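PDB 2NVV: acetyl-CoA hydrolase/transferase family protein from Porphyromonas gingivalis, which probably transfers coenzyme A between acetate and other acyl groups, or hydrolyses acetyl-CoA, and binds zinc. Local coordinates for residues 450-455 / 476-481; 456-461 / 491-496; 462-465 / 470-473. All blocks are in the same frame, centred on the assembly; numbering follows the deposited sequence.

The three contacts tie together the C-terminal end of the chain. Contacts 1 and 2 share helix 453-459: its first half packs on helix 477-484, its second half on the irregular segment 491-496. Contact 1 is buried and purely apolar. Contact 2 has a buried aromatic pair as well, but one border reaches solvent, where a water joins the two sides. Contact 3 lies in the loop between the two helices; it is only partly buried, and an asparagine amide meets aliphatic side chains there. Contacts 1 and 3 both reach the second subunit, whereas contact 2 is built within one chain. The side chain of Y459 links contact 2 to contact 3.

Contact 1. Residues 450-455 / 476-481; sequences PDYRPL and FAFHQE
The ring of F478 reaches from helix 477-484 to the start of helix 453-459, and its far end is received by Y452 and L455. On one flank F478 CE2 lies 3.7 Å from CD2 of Y452; on the other, CE1 and CZ meet the CG and CD2 of L455, with L455 CD2 4.1 Å from F478 CZ. The two aromatic rings are inclined at 50°, with centroids 5.9 Å apart, so they make an oblique pair and not a stack. L455 reaches the phenyl ring because its CG stands anti to the backbone N (chi1 -150°), which carries CD2 over to F478. The backbones stay well separated: even the nearest CA atoms, of L455 and F478, are 10.0 Å apart, and F478 supplies more than half of the buried surface.

This tight part is fully buried, and V406 of strand 405-406 also packs on F478. The other flank of segment 450-455 is looser: P454 is exposed and D451 partly so, its carboxylate forming a salt bridge with R489. The buried Y452 has its hydroxyl hydrogen-bonded to the carbonyl O of G400, which fixes the tyrosine from outside the contact. With no polar group engaged between the segments, the two helices are joined here by apolar packing and the exclusion of water.

Contact 2. Residues 456-461 / 491-496; sequences LRQYLE and VRWEDY
The C-terminal part of helix 453-459 faces the irregular segment 491-496, and the backbones come nearest at Y459 and W493, whose CA atoms are 7.5 Å apart. Almost everything then depends on the indole of W493. Its six-membered ring receives Y459 over one face, toward the rim: CD1 of the tyrosine sits 3.7 Å from W493 CH2, and the tyrosine CB adds a second touch at CZ2. CG1 of V491 touches the opposite indole face, again toward its rim. Y459 and W493 cross at about a right angle as side chains, yet their ring planes are inclined at only 50°, an oblique pair with centroids 5.2 Å apart. A chi1 of -179° carries the tyrosine ring away from its own N and onto the indole.

At the pyrrole end the aliphatic part of Q458 takes over, with CB 3.7 Å from W493 CD1. Here the contact meets solvent. A water donates to OE1 of Q458 at 3.2 Å and accepts from the backbone N of W493 at the same length, with a weak further bond to E494 OE2. The indole NE1 is bonded to the carbonyl O of L455, one turn before Y459, which fixes the ring's rotation. W493 thus lies between helix 453-459 and helix 477-484, where it touches A477, while L456 and L460 pack on helix 436-446.

Contact 3. Residues 462-465 / 470-473; sequences LGVK and QNLD
OD1 of N471 accepts the backbone N-H of D473 at 3.0 Å, in the carbonyl plane, and this bond turns the other branch of the amide, ND2, toward L462 and V464. With chi1 at -170°, the N471 amide swings out opposite its own N and extends across to the other segment. V464 answers with both methyls: CG2 lies against the amide, 3.7 Å from N471 ND2 and little farther from its CB, while CG1 settles 3.5 Å from the carbonyl O of Q470. L462 approaches N471 crosswise, its CB 3.9 Å from ND2. These are contacts between aliphatic carbon and polar groups, and the two segments meet by van der Waals packing alone.

Q470 starts away from segment 462-465, and its buried amide is bonded at both ends: OE1 is hydrogen-bonded to the hydroxyl of Y459 and NE2 to the carbonyl O of P407. The same Y459 hydroxyl also takes the backbone N of N471, so one tyrosine oxygen steadies two successive residues. The side chain of Q470 lies about 10 Å from a bound zinc ion, too far to be a ligand. At the subunit interface, V464 packs on T370 of the second subunit and L472 on H479 of that subunit. With N471 OD1 bonded two residues on, 471-473 forms an Asx turn, set in the interhelical loop that leads into helix 477-484.

Contact 1. Residues 450-455 / 476-481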
loop_
_atom_site.group_PDB
_atom_site.type_symbol
_atom_site.label_atom_id
_atom_site.label_comp_id
_atom_site.label_asym_id
_atom_site.label_seq_id
_atom_site.Cartn_x
_atom_site.Cartn_y
_atom_site.Cartn_z
ATOM N N PRO A 450 1.885 14.519 27.517
ATOM C CA PRO A 450 0.918 15.057 28.485
ATOM C C PRO A 450 0.370 16.443 28.152
ATOM O O PRO A 450 -0.830 16.685 28.310
ATOM C CB PRO A 450 1.698 15.025 29.789
ATOM C CG PRO A 450 2.458 13.729 29.644
ATOM C CD PRO A 450 2.987 13.831 28.218
ATOM N N ASP A 451 1.242 17.339 27.693
ATOM C CA ASP A 451 0.862 18.701 27.331
ATOM C C ASP A 451 -0.190 18.798 26.234
ATOM O O ASP A 451 -0.796 19.850 26.064
ATOM C CB ASP A 451 2.086 19.485 26.867
ATOM C CG ASP A 451 2.906 20.019 28.010
ATOM O OD1 ASP A 451 3.992 20.585 27.749
ATOM O OD2 ASP A 451 2.460 19.885 29.168
ATOM N N TYR A 452 -0.405 17.719 25.485
ATOM C CA TYR A 452 -1.381 17.746 24.394
ATOM C C TYR A 452 -2.501 16.725 24.539
ATOM O O TYR A 452 -3.440 16.712 23.749
ATOM C CB TYR A 452 -0.673 17.524 23.040
ATOM C CG TYR A 452 0.297 18.623 22.663
ATOM C CD1 TYR A 452 1.652 18.537 22.988
ATOM C CD2 TYR A 452 -0.155 19.775 22.015
ATOM C CE1 TYR A 452 2.529 19.575 22.677
ATOM C CE2 TYR A 452 0.707 20.810 21.700
ATOM C CZ TYR A 452 2.042 20.710 22.031
ATOM O OH TYR A 452 2.874 21.753 21.707
ATOM N N ARG A 453 -2.422 15.872 25.552
ATOM C CA ARG A 453 -3.444 14.858 25.714
ATOM C C ARG A 453 -4.846 15.423 25.976
ATOM O O ARG A 453 -5.810 15.005 25.337
ATOM C CB ARG A 453 -3.020 13.870 26.815
ATOM C CG ARG A 453 -1.533 13.566 26.758
ATOM C CD ARG A 453 -1.189 12.082 26.840
ATOM N NE ARG A 453 -1.196 11.575 28.206
ATOM C CZ ARG A 453 -0.226 10.837 28.751
ATOM N NH1 ARG A 453 0.860 10.503 28.058
ATOM N NH2 ARG A 453 -0.344 10.437 30.007
ATOM N N PRO A 454 -4.985 16.380 26.901
ATOM C CA PRO A 454 -6.334 16.905 27.141
ATOM C C PRO A 454 -6.971 17.639 25.959
ATOM O O PRO A 454 -8.192 17.587 25.745
ATOM C CB PRO A 454 -6.145 17.795 28.375
ATOM C CG PRO A 454 -4.715 18.172 28.326
ATOM C CD PRO A 454 -4.025 16.919 27.879
ATOM N N LEU A 455 -6.132 18.305 25.181
ATOM C CA LEU A 455 -6.586 19.056 24.022
ATOM C C LEU A 455 -7.082 18.109 22.925
ATOM O O LEU A 455 -8.088 18.375 22.266
ATOM C CB LEU A 455 -5.437 19.915 23.513
ATOM C CG LEU A 455 -5.727 21.243 22.812
ATOM C CD1 LEU A 455 -6.849 22.008 23.503
ATOM C CD2 LEU A 455 -4.434 22.056 22.804
ATOM N N PHE A 476 -7.006 21.241 11.454
ATOM C CA PHE A 476 -5.645 21.737 11.259
ATOM C C PHE A 476 -5.282 22.891 12.177
ATOM O O PHE A 476 -4.309 23.607 11.932
ATOM C CB PHE A 476 -5.439 22.167 9.807
ATOM C CG PHE A 476 -5.398 21.016 8.833
ATOM C CD1 PHE A 476 -6.074 21.088 7.616
ATOM C CD2 PHE A 476 -4.678 19.868 9.131
ATOM C CE1 PHE A 476 -6.026 20.031 6.716
ATOM C CE2 PHE A 476 -4.626 18.809 8.232
ATOM C CZ PHE A 476 -5.301 18.891 7.024
ATOM N N ALA A 477 -6.054 23.065 13.243
ATOM C CA ALA A 477 -5.806 24.129 14.207
ATOM C C ALA A 477 -4.404 24.055 14.813
ATOM O O ALA A 477 -3.776 25.081 15.059
ATOM C CB ALA A 477 -6.846 24.064 15.304
ATOM N N PHE A 478 -3.919 22.848 15.073
ATOM C CA PHE A 478 -2.585 22.668 15.639
ATOM C C PHE A 478 -1.520 23.298 14.735
ATOM O O PHE A 478 -0.670 24.058 15.192
ATOM C CB PHE A 478 -2.297 21.173 15.823
ATOM C CG PHE A 478 -2.730 20.631 17.157
ATOM C CD1 PHE A 478 -3.943 21.013 17.718
ATOM C CD2 PHE A 478 -1.926 19.737 17.852
ATOM C CE1 PHE A 478 -4.352 20.512 18.959
ATOM C CE2 PHE A 478 -2.326 19.233 19.092
ATOM C CZ PHE A 478 -3.545 19.624 19.644
ATOM N N HIS A 479 -1.586 22.967 13.447
ATOM C CA HIS A 479 -0.661 23.469 12.440
ATOM C C HIS A 479 -0.845 24.967 12.261
ATOM O O HIS A 479 0.131 25.716 12.112
ATOM C CB HIS A 479 -0.929 22.779 11.108
ATOM C CG HIS A 479 -0.838 21.290 11.171
ATOM N ND1 HIS A 479 0.361 20.616 11.090
ATOM C CD2 HIS A 479 -1.797 20.341 11.286
ATOM C CE1 HIS A 479 0.137 19.314 11.143
ATOM N NE2 HIS A 479 -1.165 19.121 11.261
ATOM N N GLN A 480 -2.107 25.391 12.247
ATOM C CA GLN A 480 -2.431 26.793 12.093
ATOM C C GLN A 480 -1.896 27.585 13.268
ATOM O O GLN A 480 -1.343 28.663 13.081
ATOM C CB GLN A 480 -3.945 26.983 11.988
ATOM C CG GLN A 480 -4.532 26.637 10.629
ATOM C CD GLN A 480 -6.046 26.746 10.603
ATOM O OE1 GLN A 480 -6.643 27.024 9.564
ATOM N NE2 GLN A 480 -6.677 26.512 11.743
ATOM N N GLU A 481 -2.052 27.051 14.478
ATOM C CA GLU A 481 -1.575 27.743 15.681
ATOM C C GLU A 481 -0.063 27.838 15.723
ATOM O O GLU A 481 0.480 28.804 16.244
ATOM C CB GLU A 481 -2.069 27.045 16.954
ATOM C CG GLU A 481 -1.684 27.784 18.234
ATOM C CD GLU A 481 -2.321 29.175 18.337
ATOM O OE1 GLU A 481 -1.729 30.057 18.987
ATOM O OE2 GLU A 481 -3.419 29.384 17.779
#

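Contact 2. Residues 456-461 / 491-496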
loop_
_atom_site.group_PDB
_atom_site.type_symbol
_atom_site.label_atom_id
_atom_site.label_comp_id
_atom_site.label_asym_id
_atom_site.label_seq_id
_atom_site.Cartn_x
_atom_site.Cartn_y
_atom_site.Cartn_z
ATOM N N LEU A 456 -6.384 16.995 22.733
ATOM C CA LEU A 456 -6.806 16.033 21.725
ATOM C C LEU A 456 -8.008 15.231 22.225
ATOM O O LEU A 456 -8.758 14.676 21.427
ATOM C CB LEU A 456 -5.643 15.112 21.352
ATOM C CG LEU A 456 -4.541 15.839 20.567
ATOM C CD1 LEU A 456 -3.323 14.943 20.430
ATOM C CD2 LEU A 456 -5.077 16.264 19.183
ATOM N N ARG A 457 -8.195 15.176 23.546
ATOM C CA ARG A 457 -9.342 14.469 24.103
ATOM C C ARG A 457 -10.562 15.350 23.866
ATOM O O ARG A 457 -11.651 14.854 23.600
ATOM C CB ARG A 457 -9.180 14.202 25.609
ATOM C CG ARG A 457 -8.186 13.129 25.966
ATOM C CD ARG A 457 -8.316 12.706 27.426
ATOM N NE ARG A 457 -7.223 11.820 27.844
ATOM C CZ ARG A 457 -6.142 12.212 28.516
ATOM N NH1 ARG A 457 -5.988 13.482 28.870
ATOM N NH2 ARG A 457 -5.203 11.329 28.825
ATOM N N GLN A 458 -10.365 16.662 23.969
ATOM C CA GLN A 458 -11.440 17.626 23.738
ATOM C C GLN A 458 -11.839 17.650 22.264
ATOM O O GLN A 458 -12.983 17.962 21.921
ATOM C CB GLN A 458 -11.001 19.025 24.155
ATOM C CG GLN A 458 -10.915 19.236 25.653
ATOM C CD GLN A 458 -10.480 20.649 26.011
ATOM O OE1 GLN A 458 -9.413 21.099 25.599
ATOM N NE2 GLN A 458 -11.303 21.351 26.777
ATOM N N TYR A 459 -10.895 17.323 21.390
ATOM C CA TYR A 459 -11.163 17.303 19.960
ATOM C C TYR A 459 -12.159 16.205 19.621
ATOM O O TYR A 459 -12.933 16.331 18.672
ATOM C CB TYR A 459 -9.873 17.068 19.175
ATOM C CG TYR A 459 -10.078 17.064 17.678
ATOM C CD1 TYR A 459 -10.289 18.252 16.980
ATOM C CD2 TYR A 459 -10.099 15.865 16.962
ATOM C CE1 TYR A 459 -10.518 18.246 15.603
ATOM C CE2 TYR A 459 -10.328 15.846 15.585
ATOM C CZ TYR A 459 -10.535 17.039 14.917
ATOM O OH TYR A 459 -10.765 17.006 13.572
ATOM N N LEU A 460 -12.137 15.126 20.394
ATOM C CA LEU A 460 -13.044 14.006 20.162
ATOM C C LEU A 460 -14.457 14.265 20.680
ATOM O O LEU A 460 -15.372 13.466 20.448
ATOM C CB LEU A 460 -12.488 12.748 20.814
ATOM C CG LEU A 460 -11.216 12.217 20.161
ATOM C CD1 LEU A 460 -10.612 11.112 21.033
ATOM C CD2 LEU A 460 -11.547 11.705 18.750
ATOM N N GLU A 461 -14.638 15.381 21.379
ATOM C CA GLU A 461 -15.946 15.725 21.918
ATOM C C GLU A 461 -16.484 17.020 21.340
ATOM O O GLU A 461 -17.137 17.781 22.052
ATOM C CB GLU A 461 -15.863 15.857 23.438
ATOM C CG GLU A 461 -15.286 14.635 24.142
ATOM C CD GLU A 461 -16.088 13.357 23.885
ATOM O OE1 GLU A 461 -15.650 12.281 24.367
ATOM O OE2 GLU A 461 -17.150 13.420 23.211
ATOM N N VAL A 491 -3.660 26.399 21.535
ATOM C CA VAL A 491 -4.914 26.111 20.881
ATOM C C VAL A 491 -6.043 25.996 21.890
ATOM O O VAL A 491 -5.863 25.487 22.995
ATOM C CB VAL A 491 -4.830 24.795 20.056
ATOM C CG1 VAL A 491 -6.217 24.359 19.615
ATOM C CG2 VAL A 491 -3.942 24.995 18.838
ATOM N N ARG A 492 -7.203 26.495 21.488
ATOM C CA ARG A 492 -8.434 26.450 22.265
ATOM C C ARG A 492 -9.490 26.275 21.177
ATOM O O ARG A 492 -9.691 27.158 20.341
ATOM C CB ARG A 492 -8.640 27.756 23.032
ATOM C CG ARG A 492 -7.773 27.869 24.281
ATOM C CD ARG A 492 -7.859 29.262 24.887
ATOM N NE ARG A 492 -9.240 29.719 25.049
ATOM C CZ ARG A 492 -9.581 30.965 25.380
ATOM N NH1 ARG A 492 -10.866 31.296 25.504
ATOM N NH2 ARG A 492 -8.636 31.880 25.580
ATOM N N TRP A 493 -10.139 25.119 21.173
ATOM C CA TRP A 493 -11.132 24.810 20.157
ATOM C C TRP A 493 -12.212 25.860 19.982
ATOM O O TRP A 493 -12.739 26.029 18.882
ATOM C CB TRP A 493 -11.747 23.442 20.450
ATOM C CG TRP A 493 -10.700 22.375 20.496
ATOM C CD1 TRP A 493 -10.336 21.627 21.578
ATOM C CD2 TRP A 493 -9.815 21.995 19.430
ATOM N NE1 TRP A 493 -9.278 20.810 21.258
ATOM C CE2 TRP A 493 -8.935 21.013 19.948
ATOM C CE3 TRP A 493 -9.678 22.389 18.092
ATOM C CZ2 TRP A 493 -7.931 20.420 19.172
ATOM C CZ3 TRP A 493 -8.682 21.802 17.322
ATOM C CH2 TRP A 493 -7.820 20.827 17.864
ATOM N N GLU A 494 -12.531 26.574 21.055
ATOM C CA GLU A 494 -13.553 27.607 20.996
ATOM C C GLU A 494 -13.062 28.779 20.157
ATOM O O GLU A 494 -13.856 29.594 19.683
ATOM C CB GLU A 494 -13.922 28.068 22.410
ATOM C CG GLU A 494 -14.770 27.049 23.189
ATOM C CD GLU A 494 -14.022 25.749 23.537
ATOM O OE1 GLU A 494 -14.698 24.712 23.746
ATOM O OE2 GLU A 494 -12.770 25.761 23.619
ATOM N N ASP A 495 -11.748 28.845 19.970
ATOM C CA ASP A 495 -11.127 29.903 19.177
ATOM C C ASP A 495 -11.109 29.523 17.703
ATOM O O ASP A 495 -11.151 30.396 16.832
ATOM C CB ASP A 495 -9.690 30.142 19.633
ATOM C CG ASP A 495 -9.612 30.819 20.970
ATOM O OD1 ASP A 495 -8.491 30.862 21.531
ATOM O OD2 ASP A 495 -10.661 31.311 21.454
ATOM N N TYR A 496 -11.031 28.225 17.421
ATOM C CA TYR A 496 -11.001 27.770 16.039
ATOM C C TYR A 496 -12.371 27.395 15.505
ATOM O O TYR A 496 -12.500 26.696 14.500
ATOM C CB TYR A 496 -10.011 26.613 15.880
ATOM C CG TYR A 496 -8.578 27.096 15.863
ATOM C CD1 TYR A 496 -7.910 27.419 17.047
ATOM C CD2 TYR A 496 -7.919 27.315 14.655
ATOM C CE1 TYR A 496 -6.624 27.955 17.022
ATOM C CE2 TYR A 496 -6.634 27.850 14.619
ATOM C CZ TYR A 496 -5.992 28.170 15.803
ATOM O OH TYR A 496 -4.725 28.712 15.756
HETATM O O HOH W 1 -9.891 23.942 24.180
#

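Contact 3. Residues 462-465 / 470-473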
loop_
_atom_site.group_PDB
_atom_site.type_symbol
_atom_site.label_atom_id
_atom_site.label_comp_id
_atom_site.label_asym_id
_atom_site.label_seq_id
_atom_site.Cartn_x
_atom_site.Cartn_y
_atom_site.Cartn_z
ATOM N N LEU A 462 -16.222 17.273 20.059
ATOM C CA LEU A 462 -16.679 18.506 19.433
ATOM C C LEU A 462 -18.001 18.368 18.696
ATOM O O LEU A 462 -18.357 19.226 17.879
ATOM C CB LEU A 462 -15.601 19.062 18.493
ATOM C CG LEU A 462 -14.314 19.542 19.188
ATOM C CD1 LEU A 462 -13.381 20.226 18.180
ATOM C CD2 LEU A 462 -14.676 20.508 20.310
ATOM N N GLY A 463 -18.725 17.290 18.984
ATOM C CA GLY A 463 -20.019 17.074 18.362
ATOM C C GLY A 463 -20.076 16.447 16.980
ATOM O O GLY A 463 -21.166 16.281 16.435
ATOM N N VAL A 464 -18.931 16.088 16.406
ATOM C CA VAL A 464 -18.916 15.486 15.078
ATOM C C VAL A 464 -19.530 14.085 15.072
ATOM O O VAL A 464 -19.236 13.255 15.937
ATOM C CB VAL A 464 -17.469 15.424 14.513
ATOM C CG1 VAL A 464 -17.462 14.711 13.161
ATOM C CG2 VAL A 464 -16.920 16.820 14.359
ATOM N N LYS A 465 -20.392 13.826 14.096
ATOM C CA LYS A 465 -21.034 12.525 13.976
ATOM C C LYS A 465 -20.410 11.659 12.887
ATOM O O LYS A 465 -19.984 12.164 11.839
ATOM C CB LYS A 465 -22.526 12.702 13.697
ATOM C CG LYS A 465 -23.309 13.173 14.916
ATOM C CD LYS A 465 -24.772 13.422 14.609
ATOM C CE LYS A 465 -25.515 13.855 15.866
ATOM N NZ LYS A 465 -24.922 15.079 16.468
ATOM N N GLN A 470 -13.597 13.590 12.610
ATOM C CA GLN A 470 -12.773 14.703 12.119
ATOM C C GLN A 470 -13.640 15.948 11.954
ATOM O O GLN A 470 -14.719 15.894 11.361
ATOM C CB GLN A 470 -12.111 14.346 10.782
ATOM C CG GLN A 470 -10.908 13.433 10.908
ATOM C CD GLN A 470 -9.691 14.134 11.481
ATOM O OE1 GLN A 470 -9.805 15.110 12.210
ATOM N NE2 GLN A 470 -8.516 13.624 11.165
ATOM N N ASN A 471 -13.174 17.068 12.488
ATOM C CA ASN A 471 -13.917 18.312 12.385
ATOM C C ASN A 471 -13.252 19.200 11.334
ATOM O O ASN A 471 -12.291 19.923 11.612
ATOM C CB ASN A 471 -13.935 19.014 13.734
ATOM C CG ASN A 471 -14.881 20.176 13.762
ATOM O OD1 ASN A 471 -14.868 21.012 12.864
ATOM N ND2 ASN A 471 -15.710 20.244 14.797
ATOM N N LEU A 472 -13.776 19.135 10.118
ATOM C CA LEU A 472 -13.229 19.891 9.003
ATOM C C LEU A 472 -13.074 21.388 9.241
ATOM O O LEU A 472 -12.367 22.059 8.493
ATOM C CB LEU A 472 -14.061 19.633 7.743
ATOM C CG LEU A 472 -13.534 18.517 6.825
ATOM C CD1 LEU A 472 -13.142 17.267 7.632
ATOM C CD2 LEU A 472 -14.598 18.192 5.782
ATOM N N ASP A 473 -13.715 21.913 10.280
ATOM C CA ASP A 473 -13.600 23.341 10.578
ATOM C C ASP A 473 -12.329 23.691 11.334
ATOM O O ASP A 473 -11.873 24.836 11.263
ATOM C CB ASP A 473 -14.778 23.837 11.409
ATOM C CG ASP A 473 -16.048 23.975 10.606
ATOM O OD1 ASP A 473 -15.961 24.218 9.382
ATOM O OD2 ASP A 473 -17.136 23.865 11.210
#